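Local coordinates for protein AAR187Cp (Eremothecium gossypii, PDB 3ZIL) that probably regulates the establishment of sister-chromatid cohesion by cohesin, this chain being its all-helical Wap1 domain, at residues K19-L24 with C57-K62; Y63-V68 with I94-H99. All blocks are in the same frame, centred on the assembly; numbering follows the deposited sequence.

Overall arrangement
Both contacts lie near the N-terminal end of the elongated helical chain and use successive turns of helix 54-72, so one helix serves two neighbours in series. Contact 1 (19-24 with 57-62) lies farther out, about 37 Å from the chain centre, and is partly buried; it joins two helices by aromatic and aliphatic side chains. Contact 2 (63-68 with 94-99) is about 28 Å from that centre and buried, and there a histidine bonds to the backbone of an irregular segment. The centres of contacts 1 and 2 are about 12 Å apart. The two also touch: R64, on the second 54-72 segment, reaches back to S21 and Y59, while V61 meets I94.

Contact 1 of 2, residues K19-L24 with C57-K62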
ATOM      1  N   LYS A  19     -31.473 -27.622  17.169  1.00 65.33           N
ATOM      2  CA  LYS A  19     -30.876 -28.062  15.912  1.00 56.69           C
ATOM      3  C   LYS A  19     -29.592 -27.236  15.911  1.00 50.66           C
ATOM      4  O   LYS A  19     -28.559 -27.765  16.284  1.00 45.13           O
ATOM      5  CB  LYS A  19     -31.774 -27.828  14.666  1.00 56.58           C
ATOM      6  CG  LYS A  19     -31.089 -27.864  13.284  1.00 61.11           C
ATOM      7  CD  LYS A  19     -32.016 -27.363  12.160  1.00 59.66           C
ATOM      8  CE  LYS A  19     -32.715 -26.034  12.490  1.00 62.89           C
ATOM      9  NZ  LYS A  19     -34.011 -25.743  11.788  1.00 59.33           N
ATOM     10  N   TYR A  20     -29.657 -25.938  15.591  1.00 42.57           N
ATOM     11  CA  TYR A  20     -28.420 -25.124  15.547  1.00 38.29           C
ATOM     12  C   TYR A  20     -27.718 -25.122  16.898  1.00 38.00           C
ATOM     13  O   TYR A  20     -26.515 -25.288  16.984  1.00 39.76           O
ATOM     14  CB  TYR A  20     -28.709 -23.695  15.094  1.00 34.43           C
ATOM     15  CG  TYR A  20     -29.188 -23.650  13.693  1.00 33.76           C
ATOM     16  CD1 TYR A  20     -28.727 -24.566  12.741  1.00 35.52           C
ATOM     17  CD2 TYR A  20     -30.126 -22.700  13.300  1.00 36.46           C
ATOM     18  CE1 TYR A  20     -29.186 -24.531  11.429  1.00 38.00           C
ATOM     19  CE2 TYR A  20     -30.580 -22.658  11.996  1.00 42.82           C
ATOM     20  CZ  TYR A  20     -30.099 -23.562  11.062  1.00 40.00           C
ATOM     21  OH  TYR A  20     -30.602 -23.496   9.777  1.00 46.18           O
ATOM     22  N   SER A  21     -28.502 -24.999  17.954  1.00 35.80           N
ATOM     23  CA  SER A  21     -27.986 -24.913  19.285  1.00 37.97           C
ATOM     24  C   SER A  21     -27.302 -26.201  19.735  1.00 36.84           C
ATOM     25  O   SER A  21     -26.224 -26.185  20.368  1.00 33.58           O
ATOM     26  CB  SER A  21     -29.129 -24.519  20.213  1.00 36.28           C
ATOM     27  OG  SER A  21     -28.650 -24.479  21.524  1.00 37.94           O
ATOM     28  N   GLU A  22     -27.886 -27.323  19.363  1.00 38.27           N
ATOM     29  CA  GLU A  22     -27.317 -28.618  19.740  1.00 40.97           C
ATOM     30  C   GLU A  22     -26.131 -28.933  18.826  1.00 35.23           C
ATOM     31  O   GLU A  22     -25.091 -29.408  19.289  1.00 36.63           O
ATOM     32  CB  GLU A  22     -28.402 -29.709  19.747  1.00 44.10           C
ATOM     33  CG  GLU A  22     -27.954 -31.097  19.294  1.00 53.92           C
ATOM     34  CD  GLU A  22     -29.121 -32.118  19.219  1.00 70.66           C
ATOM     35  OE1 GLU A  22     -30.064 -31.955  18.367  1.00 62.41           O
ATOM     36  OE2 GLU A  22     -29.074 -33.113  20.004  1.00 69.32           O
ATOM     37  N   ASP A  23     -26.267 -28.619  17.547  1.00 34.78           N
ATOM     38  CA  ASP A  23     -25.148 -28.719  16.608  1.00 34.91           C
ATOM     39  C   ASP A  23     -23.923 -27.977  17.121  1.00 37.38           C
ATOM     40  O   ASP A  23     -22.813 -28.451  16.936  1.00 38.15           O
ATOM     41  CB  ASP A  23     -25.493 -28.073  15.263  1.00 40.31           C
ATOM     42  CG  ASP A  23     -26.468 -28.881  14.452  1.00 42.98           C
ATOM     43  OD1 ASP A  23     -26.807 -30.046  14.867  1.00 39.51           O
ATOM     44  OD2 ASP A  23     -26.887 -28.309  13.410  1.00 38.68           O
ATOM     45  N   LEU A  24     -24.131 -26.797  17.717  1.00 32.84           N
ATOM     46  CA  LEU A  24     -23.028 -25.919  18.090  1.00 32.02           C
ATOM     47  C   LEU A  24     -22.361 -26.357  19.348  1.00 31.52           C
ATOM     48  O   LEU A  24     -21.128 -26.283  19.451  1.00 27.41           O
ATOM     49  CB  LEU A  24     -23.490 -24.491  18.250  1.00 28.81           C
ATOM     50  CG  LEU A  24     -23.568 -23.732  16.940  1.00 27.55           C
ATOM     51  CD1 LEU A  24     -23.613 -22.245  17.305  1.00 28.96           C
ATOM     52  CD2 LEU A  24     -22.401 -23.995  15.993  1.00 26.94           C
ATOM     53  N   CYS A  57     -25.547 -18.986  10.047  1.00 25.91           N
ATOM     54  CA  CYS A  57     -24.764 -17.778  10.227  1.00 27.34           C
ATOM     55  C   CYS A  57     -25.530 -16.702  11.004  1.00 27.01           C
ATOM     56  O   CYS A  57     -24.975 -16.092  11.886  1.00 26.62           O
ATOM     57  CB  CYS A  57     -24.239 -17.217   8.901  1.00 26.11           C
ATOM     58  SG  CYS A  57     -23.054 -18.262   8.003  1.00 27.21           S
ATOM     59  N   GLN A  58     -26.792 -16.470  10.676  1.00 31.48           N
ATOM     60  CA  GLN A  58     -27.623 -15.474  11.358  1.00 31.87           C
ATOM     61  C   GLN A  58     -27.799 -15.852  12.818  1.00 30.11           C
ATOM     62  O   GLN A  58     -27.546 -15.052  13.734  1.00 29.41           O
ATOM     63  CB  GLN A  58     -28.971 -15.327  10.635  1.00 40.04           C
ATOM     64  CG  GLN A  58     -28.922 -14.411   9.414  1.00 51.86           C
ATOM     65  CD  GLN A  58     -30.044 -14.709   8.402  1.00 65.85           C
ATOM     66  OE1 GLN A  58     -30.007 -15.715   7.676  1.00 67.68           O
ATOM     67  NE2 GLN A  58     -31.044 -13.826   8.344  1.00 73.78           N
ATOM     68  N   TYR A  59     -28.115 -17.125  13.024  1.00 30.77           N
ATOM     69  CA  TYR A  59     -28.204 -17.699  14.351  1.00 27.34           C
ATOM     70  C   TYR A  59     -26.942 -17.423  15.205  1.00 24.25           C
ATOM     71  O   TYR A  59     -27.020 -16.852  16.315  1.00 26.02           O
ATOM     72  CB  TYR A  59     -28.516 -19.200  14.272  1.00 26.16           C
ATOM     73  CG  TYR A  59     -28.547 -19.801  15.645  1.00 30.55           C
ATOM     74  CD1 TYR A  59     -27.373 -20.281  16.209  1.00 32.80           C
ATOM     75  CD2 TYR A  59     -29.732 -19.835  16.420  1.00 31.91           C
ATOM     76  CE1 TYR A  59     -27.344 -20.793  17.483  1.00 34.00           C
ATOM     77  CE2 TYR A  59     -29.726 -20.373  17.720  1.00 30.30           C
ATOM     78  CZ  TYR A  59     -28.496 -20.835  18.244  1.00 32.30           C
ATOM     79  OH  TYR A  59     -28.335 -21.385  19.497  1.00 34.23           O
ATOM     80  N   ILE A  60     -25.775 -17.836  14.710  1.00 25.20           N
ATOM     81  CA  ILE A  60     -24.497 -17.543  15.406  1.00 21.79           C
ATOM     82  C   ILE A  60     -24.401 -16.068  15.760  1.00 21.03           C
ATOM     83  O   ILE A  60     -24.077 -15.659  16.908  1.00 24.16           O
ATOM     84  CB  ILE A  60     -23.279 -18.009  14.559  1.00 20.10           C
ATOM     85  CG1 ILE A  60     -23.267 -19.538  14.445  1.00 15.99           C
ATOM     86  CG2 ILE A  60     -21.968 -17.463  15.137  1.00 18.64           C
ATOM     87  CD1 ILE A  60     -22.357 -20.052  13.295  1.00 15.91           C
ATOM     88  N   VAL A  61     -24.699 -15.215  14.801  1.00 24.19           N
ATOM     89  CA  VAL A  61     -24.340 -13.821  15.029  1.00 23.55           C
ATOM     90  C   VAL A  61     -25.325 -13.262  16.050  1.00 27.95           C
ATOM     91  O   VAL A  61     -24.922 -12.511  16.962  1.00 25.53           O
ATOM     92  CB  VAL A  61     -24.315 -13.055  13.674  1.00 27.79           C
ATOM     93  CG1 VAL A  61     -24.485 -11.560  13.870  1.00 29.40           C
ATOM     94  CG2 VAL A  61     -23.018 -13.366  12.947  1.00 27.10           C
ATOM     95  N   LYS A  62     -26.609 -13.679  15.973  1.00 25.75           N
ATOM     96  CA  LYS A  62     -27.584 -13.118  16.946  1.00 28.27           C
ATOM     97  C   LYS A  62     -27.437 -13.605  18.345  1.00 25.39           C
ATOM     98  O   LYS A  62     -27.823 -12.903  19.262  1.00 25.14           O
ATOM     99  CB  LYS A  62     -29.052 -13.421  16.571  1.00 32.26           C
ATOM    100  CG  LYS A  62     -29.489 -12.838  15.236  1.00 41.38           C
ATOM    101  CD  LYS A  62     -30.947 -13.182  14.894  1.00 45.97           C
ATOM    102  CE  LYS A  62     -31.912 -12.448  15.823  1.00 59.26           C
ATOM    103  NZ  LYS A  62     -33.114 -11.888  15.129  1.00 63.99           N
TER
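The crossing of helix 20-27 over helix 54-72, a helix-helix joint of the all-helical Wap1 domain, turns on two tyrosines, Y20 and Y59. Y59 has CG anti to its backbone N (chi1 177°), which places the ring against the other helix, where Y20 CB sits over the centre of one face as a CH-pi contact, 3.9 Å from the ring centroid. The two rings meet obliquely, with planes at 51° and centroids 5.8 Å apart. Farther along the Y59 side chain, OH lies 3.3 Å from S21 CB, so the phenol end reaches the backbone-near part of the serine. At the ring edge, near its plane, L24 CD1 approaches Y59 CE1 at 4.0 Å. The same methyl meets I60 CG1 at 4.0 Å, the leucine and isoleucine side chains crossing at about a right angle.

As an example of steep helix packing, the two short segments cross at -76° with axes 11.1 Å apart, a separation that the large Y59 ring spans. L24 and I60 also pack on V68, about two turns beyond I60 on helix 54-72, and I60 touches M50 of helix 36-52. On the polar side, Y20 OH is gripped by two hydrogen bonds, to N53 ND2 and D55 OD2, fixing the far end of its ring beside the start of helix 54-72. K19, at the N-cap position, folds its side chain back with CE over a face of the Y20 ring. S21 O receives a weak hydrogen bond from R64 NH1.

Contact 2 of 2, residues Y63-V68 with I94-H99; sequences YRHREV and IPLLRH
The H65 imidazole has L96 CD2 over one face and two backbone oxygens, I94 O and P95 O, at its edge. The methyl makes a CH-pi contact 3.9 Å from the ring centroid, offset toward the rim. In the ring plane, NE2 donates a hydrogen bond of 2.9 Å to I94 O at a fairly straight 158°; seen from the acceptor, the donor stands 57° out of the carbonyl plane, away from a lone-pair direction. P95 O comes next along the edge, 3.3 Å from H65 CE1. The H65 side chain is extended away from its own N (chi1 -156°), which takes NE2 across to this pair of carbonyls.

Without the imidazole, as with an alanine here, I94 O would probably lose this hydrogen-bond donor and a gap would be likely to open beneath L96 CD2. Alongside the polar bond, I94 CD1 packs against V68 CG1 at 3.9 Å, the two side chains crossing nearly at right angles.

H65 stands just before a kink in helix 54-72, where the N atoms of R66 and E67 lack bonds to the preceding turn. On the helix 20-27 side, R64 forms salt bridges with E67 and D25. The 94-99 segment leaves helix 81-93 at I94 and leads toward helix 108-116, with L96 also packing on W69 of helix 54-72.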
ATOM      1  N   TYR A  63     -27.019 -14.855  18.505  1.00 24.18           N
ATOM      2  CA  TYR A  63     -27.181 -15.531  19.759  1.00 26.57           C
ATOM      3  C   TYR A  63     -25.944 -16.168  20.301  1.00 27.27           C
ATOM      4  O   TYR A  63     -25.909 -16.376  21.501  1.00 30.75           O
ATOM      5  CB  TYR A  63     -28.189 -16.668  19.674  1.00 26.63           C
ATOM      6  CG  TYR A  63     -29.543 -16.233  19.263  1.00 30.29           C
ATOM      7  CD1 TYR A  63     -30.252 -15.283  20.002  1.00 33.35           C
ATOM      8  CD2 TYR A  63     -30.145 -16.797  18.128  1.00 32.03           C
ATOM      9  CE1 TYR A  63     -31.513 -14.876  19.605  1.00 34.11           C
ATOM     10  CE2 TYR A  63     -31.400 -16.443  17.747  1.00 31.22           C
ATOM     11  CZ  TYR A  63     -32.073 -15.497  18.494  1.00 34.97           C
ATOM     12  OH  TYR A  63     -33.303 -15.147  18.085  1.00 42.02           O
ATOM     13  N   ARG A  64     -24.996 -16.584  19.446  1.00 24.96           N
ATOM     14  CA  ARG A  64     -23.796 -17.224  19.969  1.00 25.89           C
ATOM     15  C   ARG A  64     -22.477 -16.660  19.445  1.00 22.41           C
ATOM     16  O   ARG A  64     -21.519 -17.368  19.350  1.00 21.59           O
ATOM     17  CB  ARG A  64     -23.910 -18.762  19.776  1.00 28.84           C
ATOM     18  CG  ARG A  64     -25.178 -19.214  20.479  1.00 35.18           C
ATOM     19  CD  ARG A  64     -25.317 -20.708  20.513  1.00 42.01           C
ATOM     20  NE  ARG A  64     -24.272 -21.316  21.304  1.00 37.00           N
ATOM     21  CZ  ARG A  64     -24.183 -22.624  21.504  1.00 37.78           C
ATOM     22  NH1 ARG A  64     -25.076 -23.459  20.976  1.00 35.63           N
ATOM     23  NH2 ARG A  64     -23.192 -23.086  22.220  1.00 35.74           N
ATOM     24  N   HIS A  65     -22.454 -15.385  19.072  1.00 21.29           N
ATOM     25  CA  HIS A  65     -21.327 -14.842  18.387  1.00 19.27           C
ATOM     26  C   HIS A  65     -20.061 -14.907  19.265  1.00 21.22           C
ATOM     27  O   HIS A  65     -18.996 -15.404  18.844  1.00 19.23           O
ATOM     28  CB  HIS A  65     -21.662 -13.422  17.953  1.00 17.02           C
ATOM     29  CG  HIS A  65     -20.858 -12.944  16.769  1.00 18.95           C
ATOM     30  ND1 HIS A  65     -21.022 -11.710  16.213  1.00 18.88           N
ATOM     31  CD2 HIS A  65     -19.836 -13.596  16.023  1.00 17.64           C
ATOM     32  CE1 HIS A  65     -20.164 -11.586  15.170  1.00 20.01           C
ATOM     33  NE2 HIS A  65     -19.426 -12.749  15.078  1.00 19.59           N
ATOM     34  N   ARG A  66     -20.146 -14.476  20.517  1.00 21.23           N
ATOM     35  CA  ARG A  66     -18.946 -14.507  21.354  1.00 22.35           C
ATOM     36  C   ARG A  66     -18.420 -15.913  21.622  1.00 22.60           C
ATOM     37  O   ARG A  66     -17.221 -16.106  21.616  1.00 22.02           O
ATOM     38  CB  ARG A  66     -19.145 -13.831  22.710  1.00 26.56           C
ATOM     39  CG  ARG A  66     -18.023 -14.325  23.657  1.00 33.38           C
ATOM     40  CD  ARG A  66     -18.298 -14.210  25.124  1.00 39.67           C
ATOM     41  NE  ARG A  66     -19.530 -14.856  25.584  1.00 41.91           N
ATOM     42  CZ  ARG A  66     -19.543 -16.114  26.006  1.00 47.18           C
ATOM     43  NH1 ARG A  66     -18.426 -16.843  25.960  1.00 41.95           N
ATOM     44  NH2 ARG A  66     -20.660 -16.647  26.448  1.00 44.46           N
ATOM     45  N   GLU A  67     -19.279 -16.909  21.827  1.00 22.04           N
ATOM     46  CA  GLU A  67     -18.745 -18.239  22.144  1.00 22.98           C
ATOM     47  C   GLU A  67     -18.099 -18.851  20.857  1.00 22.65           C
ATOM     48  O   GLU A  67     -17.022 -19.507  20.939  1.00 21.74           O
ATOM     49  CB  GLU A  67     -19.869 -19.184  22.641  1.00 22.66           C
ATOM     50  CG  GLU A  67     -19.372 -20.529  23.126  1.00 29.54           C
ATOM     51  CD  GLU A  67     -20.472 -21.568  23.324  1.00 36.08           C
ATOM     52  OE1 GLU A  67     -21.661 -21.184  23.360  1.00 36.43           O
ATOM     53  OE2 GLU A  67     -20.146 -22.777  23.428  1.00 36.60           O
ATOM     54  N   VAL A  68     -18.768 -18.678  19.694  1.00 18.51           N
ATOM     55  CA  VAL A  68     -18.196 -19.238  18.448  1.00 20.19           C
ATOM     56  C   VAL A  68     -16.800 -18.568  18.169  1.00 20.10           C
ATOM     57  O   VAL A  68     -15.835 -19.225  17.807  1.00 21.80           O
ATOM     58  CB  VAL A  68     -19.214 -19.107  17.240  1.00 18.48           C
ATOM     59  CG1 VAL A  68     -18.589 -19.376  15.855  1.00 18.61           C
ATOM     60  CG2 VAL A  68     -20.339 -20.067  17.461  1.00 20.16           C
ATOM     61  N   ILE A  94     -18.317 -13.859   9.718  1.00 18.74           N
ATOM     62  CA  ILE A  94     -19.097 -13.352  10.873  1.00 20.23           C
ATOM     63  C   ILE A  94     -18.193 -12.466  11.642  1.00 18.62           C
ATOM     64  O   ILE A  94     -17.743 -12.816  12.774  1.00 20.59           O
ATOM     65  CB  ILE A  94     -19.603 -14.490  11.811  1.00 22.14           C
ATOM     66  CG1 ILE A  94     -18.420 -15.443  12.165  1.00 21.66           C
ATOM     67  CG2 ILE A  94     -20.818 -15.214  11.157  1.00 20.81           C
ATOM     68  CD1 ILE A  94     -18.702 -16.415  13.348  1.00 21.41           C
ATOM     69  N   PRO A  95     -17.875 -11.322  11.035  1.00 18.02           N
ATOM     70  CA  PRO A  95     -16.963 -10.374  11.633  1.00 18.07           C
ATOM     71  C   PRO A  95     -17.591  -9.768  12.902  1.00 17.86           C
ATOM     72  O   PRO A  95     -18.815  -9.548  12.954  1.00 16.64           O
ATOM     73  CB  PRO A  95     -16.841  -9.273  10.522  1.00 17.48           C
ATOM     74  CG  PRO A  95     -18.117  -9.400   9.718  1.00 17.99           C
ATOM     75  CD  PRO A  95     -18.287 -10.914   9.672  1.00 18.28           C
ATOM     76  N   LEU A  96     -16.786  -9.497  13.924  1.00 17.79           N
ATOM     77  CA  LEU A  96     -17.272  -8.702  15.073  1.00 17.80           C
ATOM     78  C   LEU A  96     -17.365  -7.231  14.652  1.00 20.46           C
ATOM     79  O   LEU A  96     -16.813  -6.858  13.598  1.00 18.72           O
ATOM     80  CB  LEU A  96     -16.279  -8.779  16.254  1.00 17.85           C
ATOM     81  CG  LEU A  96     -15.882 -10.179  16.721  1.00 18.73           C
ATOM     82  CD1 LEU A  96     -14.679 -10.079  17.643  1.00 21.89           C
ATOM     83  CD2 LEU A  96     -17.099 -10.800  17.415  1.00 20.35           C
ATOM     84  N   LEU A  97     -18.053  -6.389  15.456  1.00 21.19           N
ATOM     85  CA  LEU A  97     -18.075  -4.962  15.166  1.00 26.45           C
ATOM     86  C   LEU A  97     -16.659  -4.452  15.184  1.00 28.55           C
ATOM     87  O   LEU A  97     -15.826  -5.056  15.902  1.00 27.20           O
ATOM     88  CB  LEU A  97     -18.845  -4.232  16.266  1.00 30.38           C
ATOM     89  CG  LEU A  97     -20.258  -4.667  16.626  1.00 32.05           C
ATOM     90  CD1 LEU A  97     -20.630  -4.156  18.055  1.00 29.44           C
ATOM     91  CD2 LEU A  97     -21.170  -4.179  15.507  1.00 29.19           C
ATOM     92  N   ARG A  98     -16.411  -3.308  14.505  1.00 30.85           N
ATOM     93  CA  ARG A  98     -15.058  -2.742  14.316  1.00 38.53           C
ATOM     94  C   ARG A  98     -14.212  -2.542  15.607  1.00 36.03           C
ATOM     95  O   ARG A  98     -12.996  -2.800  15.632  1.00 37.40           O
ATOM     96  CB  ARG A  98     -15.057  -1.428  13.449  1.00 45.22           C
ATOM     97  CG  ARG A  98     -13.642  -1.069  12.908  1.00 54.09           C
ATOM     98  CD  ARG A  98     -13.560  -0.126  11.673  1.00 61.14           C
ATOM     99  NE  ARG A  98     -12.805  -0.681  10.512  1.00 61.37           N
ATOM    100  CZ  ARG A  98     -11.470  -0.838  10.433  1.00 66.61           C
ATOM    101  NH1 ARG A  98     -10.706  -0.495  11.471  1.00 66.38           N
ATOM    102  NH2 ARG A  98     -10.889  -1.359   9.325  1.00 52.83           N
ATOM    103  N   HIS A  99     -14.858  -2.111  16.670  1.00 30.15           N
ATOM    104  CA  HIS A  99     -14.142  -1.745  17.890  1.00 29.69           C
ATOM    105  C   HIS A  99     -14.227  -2.831  18.939  1.00 27.28           C
ATOM    106  O   HIS A  99     -13.821  -2.641  20.097  1.00 30.37           O
ATOM    107  CB  HIS A  99     -14.797  -0.493  18.440  1.00 30.59           C
ATOM    108  CG  HIS A  99     -16.318  -0.645  18.624  1.00 41.92           C
ATOM    109  ND1 HIS A  99     -17.172  -0.755  17.580  1.00 42.87           N
ATOM    110  CD2 HIS A  99     -17.113  -0.750  19.793  1.00 39.90           C
ATOM    111  CE1 HIS A  99     -18.449  -0.878  18.054  1.00 45.67           C
ATOM    112  NE2 HIS A  99     -18.403  -0.891  19.395  1.00 38.78           N
TER